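Local coordinates for uncharacterized protein (Helicobacter pylori, PDB 4O5J), which probably attaches the bacterium to host tissue as an outer-membrane adhesin that binds sialic acid-bearing carbohydrates, at residues A[219-224]-A[316-321]; A[214-219]-A[229-234]; A[42-47]-A[379-384]. All coordinates share one frame; numbering follows the deposited sequence.

Read from the N terminus, the chain enters interaction 3 first, when helix 29-54 passes 42-47; that contact closes only 332 residues later, where the returning helix 343-396 reaches 379-384. Everything else lies within this long loop. Interaction 2 closes a short one, strand 214-215 and the turn after it meeting 229-234. Interaction 1 starts inside that short loop, at 219-224, and ends beyond it, on helix 313-320, so interactions 1 and 2 cross. They share Ile219 and a water, and Tyr318 of interaction 1 also touches interaction 2, the contact centres about 10 Å apart. Interaction 3, on the opposite side of the chain's centre, pairs two long helices about 59 and 62 Å away, centre to centre.

Interaction 1 of 3, residues A[219-224]-A[316-321]; sequences IVISGV and YKYLEK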
# COMPACT_ATOMS: atom_id res chain seq x y z
N ILE A 219 -8.15 -13.57 23.66
CA ILE A 219 -6.77 -13.37 23.34
C ILE A 219 -5.95 -13.01 24.59
O ILE A 219 -6.21 -11.98 25.22
CB ILE A 219 -6.60 -12.26 22.32
CG1 ILE A 219 -7.25 -12.66 20.99
CG2 ILE A 219 -5.11 -11.96 22.13
CD1 ILE A 219 -7.52 -11.49 20.03
N VAL A 220 -4.96 -13.84 24.92
CA VAL A 220 -4.09 -13.61 26.06
C VAL A 220 -2.68 -13.34 25.57
O VAL A 220 -2.02 -14.23 25.03
CB VAL A 220 -4.05 -14.81 27.00
CG1 VAL A 220 -3.20 -14.46 28.28
CG2 VAL A 220 -5.50 -15.22 27.41
N ILE A 221 -2.21 -12.12 25.78
CA ILE A 221 -0.84 -11.78 25.49
C ILE A 221 -0.26 -11.07 26.70
O ILE A 221 -0.75 -9.98 27.05
CB ILE A 221 -0.75 -10.85 24.30
CG1 ILE A 221 -1.38 -11.53 23.03
CG2 ILE A 221 0.71 -10.40 24.03
CD1 ILE A 221 -1.49 -10.59 21.83
N SER A 222 0.75 -11.66 27.34
CA SER A 222 1.34 -11.08 28.54
C SER A 222 1.87 -9.69 28.29
O SER A 222 2.54 -9.44 27.31
CB SER A 222 2.49 -11.93 29.02
OG SER A 222 1.93 -13.08 29.59
N GLY A 223 1.53 -8.76 29.17
CA GLY A 223 2.02 -7.40 29.08
C GLY A 223 1.14 -6.60 28.13
O GLY A 223 1.40 -5.46 27.86
N VAL A 224 0.12 -7.22 27.58
CA VAL A 224 -0.75 -6.52 26.70
C VAL A 224 -2.22 -6.72 27.09
O VAL A 224 -2.93 -5.74 27.33
CB VAL A 224 -0.54 -7.00 25.26
CG1 VAL A 224 -1.65 -6.47 24.35
CG2 VAL A 224 0.86 -6.61 24.77
N TYR A 316 -3.09 -2.17 16.88
CA TYR A 316 -1.83 -2.39 16.21
C TYR A 316 -0.90 -3.14 17.16
O TYR A 316 -0.17 -4.06 16.73
CB TYR A 316 -1.22 -1.05 15.77
CG TYR A 316 0.05 -1.19 14.98
CD1 TYR A 316 0.01 -1.69 13.67
CD2 TYR A 316 1.31 -0.88 15.50
CE1 TYR A 316 1.15 -1.86 12.91
CE2 TYR A 316 2.48 -1.07 14.72
CZ TYR A 316 2.38 -1.55 13.44
OH TYR A 316 3.50 -1.72 12.64
N LYS A 317 -0.92 -2.76 18.45
CA LYS A 317 -0.05 -3.43 19.43
C LYS A 317 -0.37 -4.94 19.47
O LYS A 317 0.54 -5.76 19.54
CB LYS A 317 -0.18 -2.78 20.84
CG LYS A 317 0.63 -3.43 21.93
CD LYS A 317 2.14 -3.44 21.66
CE LYS A 317 2.79 -2.05 21.60
NZ LYS A 317 4.23 -1.98 21.09
N TYR A 318 -1.65 -5.30 19.46
CA TYR A 318 -2.06 -6.72 19.46
C TYR A 318 -1.51 -7.41 18.19
O TYR A 318 -0.93 -8.48 18.27
CB TYR A 318 -3.57 -6.86 19.47
CG TYR A 318 -4.19 -6.95 20.80
CD1 TYR A 318 -4.71 -8.16 21.28
CD2 TYR A 318 -4.27 -5.82 21.67
CE1 TYR A 318 -5.31 -8.25 22.51
CE2 TYR A 318 -4.89 -5.95 22.93
CZ TYR A 318 -5.39 -7.14 23.34
OH TYR A 318 -5.98 -7.29 24.61
N LEU A 319 -1.67 -6.76 17.05
CA LEU A 319 -1.17 -7.27 15.78
C LEU A 319 0.35 -7.49 15.84
O LEU A 319 0.85 -8.55 15.47
CB LEU A 319 -1.50 -6.27 14.68
CG LEU A 319 -1.21 -6.67 13.24
CD1 LEU A 319 -2.07 -7.90 12.80
CD2 LEU A 319 -1.56 -5.48 12.35
N GLU A 320 1.11 -6.50 16.30
CA GLU A 320 2.57 -6.63 16.39
C GLU A 320 2.97 -7.75 17.33
O GLU A 320 4.02 -8.36 17.15
CB GLU A 320 3.17 -5.36 17.01
CG GLU A 320 3.31 -4.30 16.01
CD GLU A 320 4.01 -3.11 16.64
OE1 GLU A 320 3.61 -2.81 17.82
OE2 GLU A 320 4.90 -2.48 15.95
N LYS A 321 2.14 -8.02 18.34
CA LYS A 321 2.55 -8.97 19.38
C LYS A 321 1.82 -10.31 19.23
O LYS A 321 1.84 -11.16 20.13
CB LYS A 321 2.33 -8.39 20.77
CG LYS A 321 3.12 -7.13 21.05
CD LYS A 321 4.52 -7.43 21.30
CE LYS A 321 5.22 -6.18 21.78
NZ LYS A 321 6.54 -6.70 22.17
O HOH W 1 -7.43 -9.49 25.09
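Ile221 and Val224 of an irregular loop face the last turn of helix 313-320, their CA atoms lying 7.5 Å from Lys321 CA and 7.4 Å from Tyr318 CA respectively, and no hydrogen bond joins the two backbones directly. The contact illustrates how one aromatic side chain can serve several loop residues at once. Val224 lays CG1 over one face of the Tyr318 ring, 3.9 Å from its centroid and 25° off the normal, a CH-pi contact displaced toward the rim. With CG1 anti to the backbone N (chi1 169°), this methyl takes the ring while CG2 turns to the aliphatic parts of Lys317 and Lys321. Ile219 works at the ring's edge, its CG2 being 3.7 Å from Tyr318 CE1. Ile221 reaches further down the helix end: its CD1 lies 3.8 Å from Lys321 O, and its CG2 meets Lys321 CB. Both lysines lend methylene groups here while their amino ends lead away, that of Lys317 to a weak salt bridge with Glu320. At the far end of the ring, Tyr318 OH is 2.7 Å from a water in the ring plane, which donates to Ile219 O at 2.8 Å. The same hydroxyl is hydrogen-bonded to Ile231 N. The tyrosine thus combines an apolar ring, packed against branched side chains, with a buried hydroxyl whose polar demands are met by water and backbone.

Interaction 2 of 3, residues A[214-219]-A[229-234]; sequences MMWKNI and GAITST
Trp216 and Ile231 extend in parallel from their two backbones, and their pairing shows how an indole can be packed among aliphatic groups. Trp216 carries CG anti to its carbonyl carbon (chi1 -73°), which lays the indole alongside the 229-234 segment. Ile231 brings CG2 obliquely to the indole, 3.6 Å from Trp216 CD2; its CD1 extends further along to Trp216 CZ3. Over a face of the indole, toward the rim, rests the terminal methyl of Met214. Beyond these, the indole meets the Tyr318 ring edge-to-face and also packs against Tyr240.

Met215 and Thr234 likewise run alongside one another on the same face of their small sheet, the methionine CG lying 3.7 Å from Thr234 OG1. The threonine's first torsion (chi1 -67°) turns OG1 toward Met215 and a water that donates to it; this hydroxyl also bonds Asn135 O. That water accepts from Lys217 N at 2.9 Å and donates to Thr232 O, so one solvent molecule links both segments. Near the surface, Lys217 bends at chi2 and lays CD against Thr232 CG2, 3.9 Å away.

The backbones are tied directly by Trp216 N to Ser233 O, 3.0 Å with an N-H...O angle of 143°. Thr234 CA adds a CA-H...O contact to Met214 O. Met215 and Thr234 form a non-hydrogen-bonded antiparallel pair, and a 3-10 turn at 216-218 follows at once: a two-stranded antiparallel ribbon closing an irregular loop within the SabA adhesion domain.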
# COMPACT_ATOMS: atom_id res chain seq x y z
N MET A 214 -15.82 -12.10 16.73
CA MET A 214 -14.61 -12.50 17.43
C MET A 214 -14.61 -12.01 18.88
O MET A 214 -14.91 -10.81 19.16
CB MET A 214 -13.34 -12.05 16.65
CG MET A 214 -13.21 -10.58 16.42
SD MET A 214 -11.74 -10.13 15.45
CE MET A 214 -10.38 -10.59 16.55
N MET A 215 -14.27 -12.90 19.80
CA MET A 215 -14.23 -12.57 21.22
C MET A 215 -12.79 -12.17 21.60
O MET A 215 -11.94 -13.06 21.88
CB MET A 215 -14.67 -13.78 22.04
CG MET A 215 -16.11 -14.20 21.73
SD MET A 215 -16.66 -15.70 22.62
CE MET A 215 -15.69 -16.99 21.79
N TRP A 216 -12.48 -10.88 21.59
CA TRP A 216 -11.12 -10.42 21.91
C TRP A 216 -10.66 -10.82 23.30
O TRP A 216 -9.47 -10.94 23.53
CB TRP A 216 -10.97 -8.92 21.74
CG TRP A 216 -10.93 -8.49 20.31
CD1 TRP A 216 -11.98 -8.41 19.43
CD2 TRP A 216 -9.76 -8.00 19.58
NE1 TRP A 216 -11.54 -7.94 18.18
CE2 TRP A 216 -10.20 -7.67 18.24
CE3 TRP A 216 -8.41 -7.80 19.92
CZ2 TRP A 216 -9.33 -7.16 17.29
CZ3 TRP A 216 -7.54 -7.30 18.97
CH2 TRP A 216 -7.97 -6.99 17.67
N LYS A 217 -11.60 -11.05 24.24
CA LYS A 217 -11.21 -11.48 25.57
C LYS A 217 -10.52 -12.85 25.53
O LYS A 217 -9.73 -13.17 26.46
CB LYS A 217 -12.44 -11.52 26.49
CG LYS A 217 -12.11 -11.81 27.93
CD LYS A 217 -11.20 -10.66 28.54
CE LYS A 217 -10.85 -10.96 30.01
NZ LYS A 217 -9.96 -9.92 30.58
N ASN A 218 -10.79 -13.67 24.48
CA ASN A 218 -10.09 -14.96 24.33
C ASN A 218 -8.58 -14.77 24.08
O ASN A 218 -7.79 -15.71 24.30
CB ASN A 218 -10.70 -15.81 23.19
CG ASN A 218 -11.91 -16.59 23.65
OD1 ASN A 218 -12.53 -16.29 24.68
ND2 ASN A 218 -12.27 -17.66 22.89
N ILE A 219 -8.15 -13.57 23.66
CA ILE A 219 -6.77 -13.37 23.34
C ILE A 219 -5.95 -13.01 24.59
O ILE A 219 -6.21 -11.98 25.22
CB ILE A 219 -6.60 -12.26 22.32
CG1 ILE A 219 -7.25 -12.66 20.99
CG2 ILE A 219 -5.11 -11.96 22.13
CD1 ILE A 219 -7.52 -11.49 20.03
N GLY A 229 -5.87 -0.50 28.55
CA GLY A 229 -5.89 -0.49 27.09
C GLY A 229 -6.26 -1.85 26.50
O GLY A 229 -6.63 -1.90 25.31
N ALA A 230 -6.21 -2.92 27.29
CA ALA A 230 -6.52 -4.29 26.75
C ALA A 230 -7.80 -4.29 25.99
O ALA A 230 -8.76 -3.64 26.39
CB ALA A 230 -6.65 -5.29 27.90
N ILE A 231 -7.87 -5.04 24.89
CA ILE A 231 -9.14 -5.14 24.12
C ILE A 231 -9.87 -6.40 24.51
O ILE A 231 -9.32 -7.51 24.42
CB ILE A 231 -8.88 -5.11 22.63
CG1 ILE A 231 -8.07 -3.85 22.28
CG2 ILE A 231 -10.19 -5.20 21.87
CD1 ILE A 231 -7.56 -3.84 20.86
N THR A 232 -11.14 -6.22 24.96
CA THR A 232 -11.90 -7.32 25.58
C THR A 232 -13.30 -7.40 24.99
O THR A 232 -14.14 -8.15 25.47
CB THR A 232 -12.04 -7.11 27.12
OG1 THR A 232 -12.89 -5.97 27.33
CG2 THR A 232 -10.70 -6.88 27.79
N SER A 233 -13.59 -6.57 23.99
CA SER A 233 -14.91 -6.53 23.42
C SER A 233 -15.13 -7.75 22.44
O SER A 233 -14.21 -8.47 22.07
CB SER A 233 -15.10 -5.26 22.64
OG SER A 233 -14.18 -5.14 21.58
N THR A 234 -16.37 -7.95 22.04
CA THR A 234 -16.78 -9.01 21.14
C THR A 234 -17.60 -8.45 20.03
O THR A 234 -18.59 -7.80 20.27
CB THR A 234 -17.64 -10.07 21.86
OG1 THR A 234 -16.82 -10.77 22.83
CG2 THR A 234 -18.21 -11.11 20.82
O HOH W 2 -14.49 -10.76 24.35
O HOH W 1 -7.43 -9.49 25.09

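Interaction 3 of 3, residues A[42-47]-A[379-384]; sequences NQVASL and AEIVTA
Leu47 turns CG anti to its carbonyl carbon (chi1 -76°), and Ile381 turns CG1 anti to its backbone N (chi1 -163°), rotations that bring the two side chains together between their helices. The principle at work is reciprocal packing, each helix offering side chains to the backbone of the other. Leu47 pushes CD1 down onto the second helix, 3.6 Å from Ile381 N and as near to Ile381 CA, with Glu380 CB a little further off. Ile381 answers in the other direction: its CD1 lies 3.5 Å from Val44 O and 3.8 Å from Leu47 CB, so the tip of the isoleucine rests on the first helix beside the root of the leucine. Other parts of the same chain extend this patch, Ile381 also touching Lys48 and Ile51 of helix 29-54.

Ala384 is the small partner. Its CB is approached by Val44 CG2 at 3.8 Å and, on another flank, by the amide end of Gln43, whose NE2 comes to 3.6 Å. Gln43 gets there with an extended chain, reaching across toward the second helix, and Leu47 CD1 comes less close to the same methyl. Val44 CG2 also meets the carbonyl carbon of Ala384, so contact with backbone atoms recurs at each end.

No hydrogen bond crosses the interface; the grip comes from aliphatic surfaces, with Gln43 and Glu380 at the margin. The axes of the two short segments approach to 9.1 Å and their N-to-C directions differ by 155°. This is the close packing of an antiparallel helix pair, in which helix 29-54 near the start of the modelled chain and helix 343-396 at its end form a two-helix arm, consistent with a stem below the adhesion head.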
# COMPACT_ATOMS: atom_id res chain seq x y z
N ASN A 42 4.32 36.37 -13.61
CA ASN A 42 4.65 35.08 -12.97
C ASN A 42 4.31 33.92 -13.89
O ASN A 42 5.03 32.90 -13.94
CB ASN A 42 3.97 34.92 -11.64
CG ASN A 42 4.74 35.58 -10.55
OD1 ASN A 42 5.98 35.68 -10.58
ND2 ASN A 42 4.04 36.00 -9.55
N GLN A 43 3.24 34.11 -14.63
CA GLN A 43 2.84 33.11 -15.63
C GLN A 43 3.93 33.02 -16.72
O GLN A 43 4.36 31.93 -17.09
CB GLN A 43 1.49 33.48 -16.18
CG GLN A 43 0.95 32.52 -17.19
CD GLN A 43 -0.44 32.94 -17.63
OE1 GLN A 43 -1.19 33.58 -16.88
NE2 GLN A 43 -0.79 32.60 -18.87
N VAL A 44 4.40 34.17 -17.20
CA VAL A 44 5.48 34.19 -18.17
C VAL A 44 6.74 33.51 -17.62
O VAL A 44 7.35 32.69 -18.31
CB VAL A 44 5.84 35.62 -18.60
CG1 VAL A 44 7.22 35.68 -19.29
CG2 VAL A 44 4.74 36.22 -19.48
N ALA A 45 7.13 33.85 -16.39
CA ALA A 45 8.33 33.26 -15.77
C ALA A 45 8.21 31.73 -15.71
O ALA A 45 9.19 31.03 -15.96
CB ALA A 45 8.57 33.83 -14.36
N SER A 46 7.05 31.19 -15.34
CA SER A 46 6.98 29.73 -15.13
C SER A 46 6.90 29.02 -16.51
O SER A 46 7.54 28.00 -16.70
CB SER A 46 5.88 29.29 -14.17
OG SER A 46 4.70 29.43 -14.83
N LEU A 47 6.15 29.60 -17.44
CA LEU A 47 6.16 29.15 -18.81
C LEU A 47 7.61 29.16 -19.33
O LEU A 47 8.09 28.16 -19.89
CB LEU A 47 5.28 30.04 -19.68
CG LEU A 47 3.82 29.73 -19.45
CD1 LEU A 47 2.96 30.72 -20.19
CD2 LEU A 47 3.57 28.33 -19.92
N ALA A 379 3.19 28.50 -27.28
CA ALA A 379 2.08 29.37 -27.74
C ALA A 379 1.53 30.21 -26.59
O ALA A 379 1.15 31.35 -26.75
CB ALA A 379 0.97 28.55 -28.40
N GLU A 380 1.51 29.65 -25.40
CA GLU A 380 0.85 30.33 -24.29
C GLU A 380 1.70 31.52 -23.78
O GLU A 380 1.17 32.57 -23.46
CB GLU A 380 0.63 29.33 -23.20
CG GLU A 380 -0.55 29.61 -22.35
CD GLU A 380 -0.75 28.47 -21.36
OE1 GLU A 380 -1.41 28.67 -20.33
OE2 GLU A 380 -0.22 27.36 -21.60
N ILE A 381 3.03 31.35 -23.75
CA ILE A 381 3.92 32.36 -23.30
C ILE A 381 3.82 33.60 -24.19
O ILE A 381 3.93 34.74 -23.67
CB ILE A 381 5.38 31.87 -23.23
CG1 ILE A 381 6.20 32.84 -22.34
CG2 ILE A 381 5.99 31.77 -24.65
CD1 ILE A 381 7.48 32.25 -21.79
N VAL A 382 3.62 33.43 -25.49
CA VAL A 382 3.45 34.61 -26.36
C VAL A 382 2.20 35.41 -25.94
O VAL A 382 2.22 36.65 -25.89
CB VAL A 382 3.35 34.22 -27.84
CG1 VAL A 382 2.91 35.41 -28.73
CG2 VAL A 382 4.69 33.67 -28.31
N THR A 383 1.11 34.71 -25.61
CA THR A 383 -0.11 35.39 -25.15
C THR A 383 0.07 36.09 -23.80
O THR A 383 -0.40 37.20 -23.58
CB THR A 383 -1.23 34.40 -25.02
OG1 THR A 383 -1.57 34.03 -26.32
CG2 THR A 383 -2.42 34.96 -24.38
N ALA A 384 0.77 35.44 -22.89
CA ALA A 384 0.92 35.95 -21.55
C ALA A 384 1.88 37.15 -21.58
O ALA A 384 1.69 38.13 -20.87
CB ALA A 384 1.42 34.85 -20.62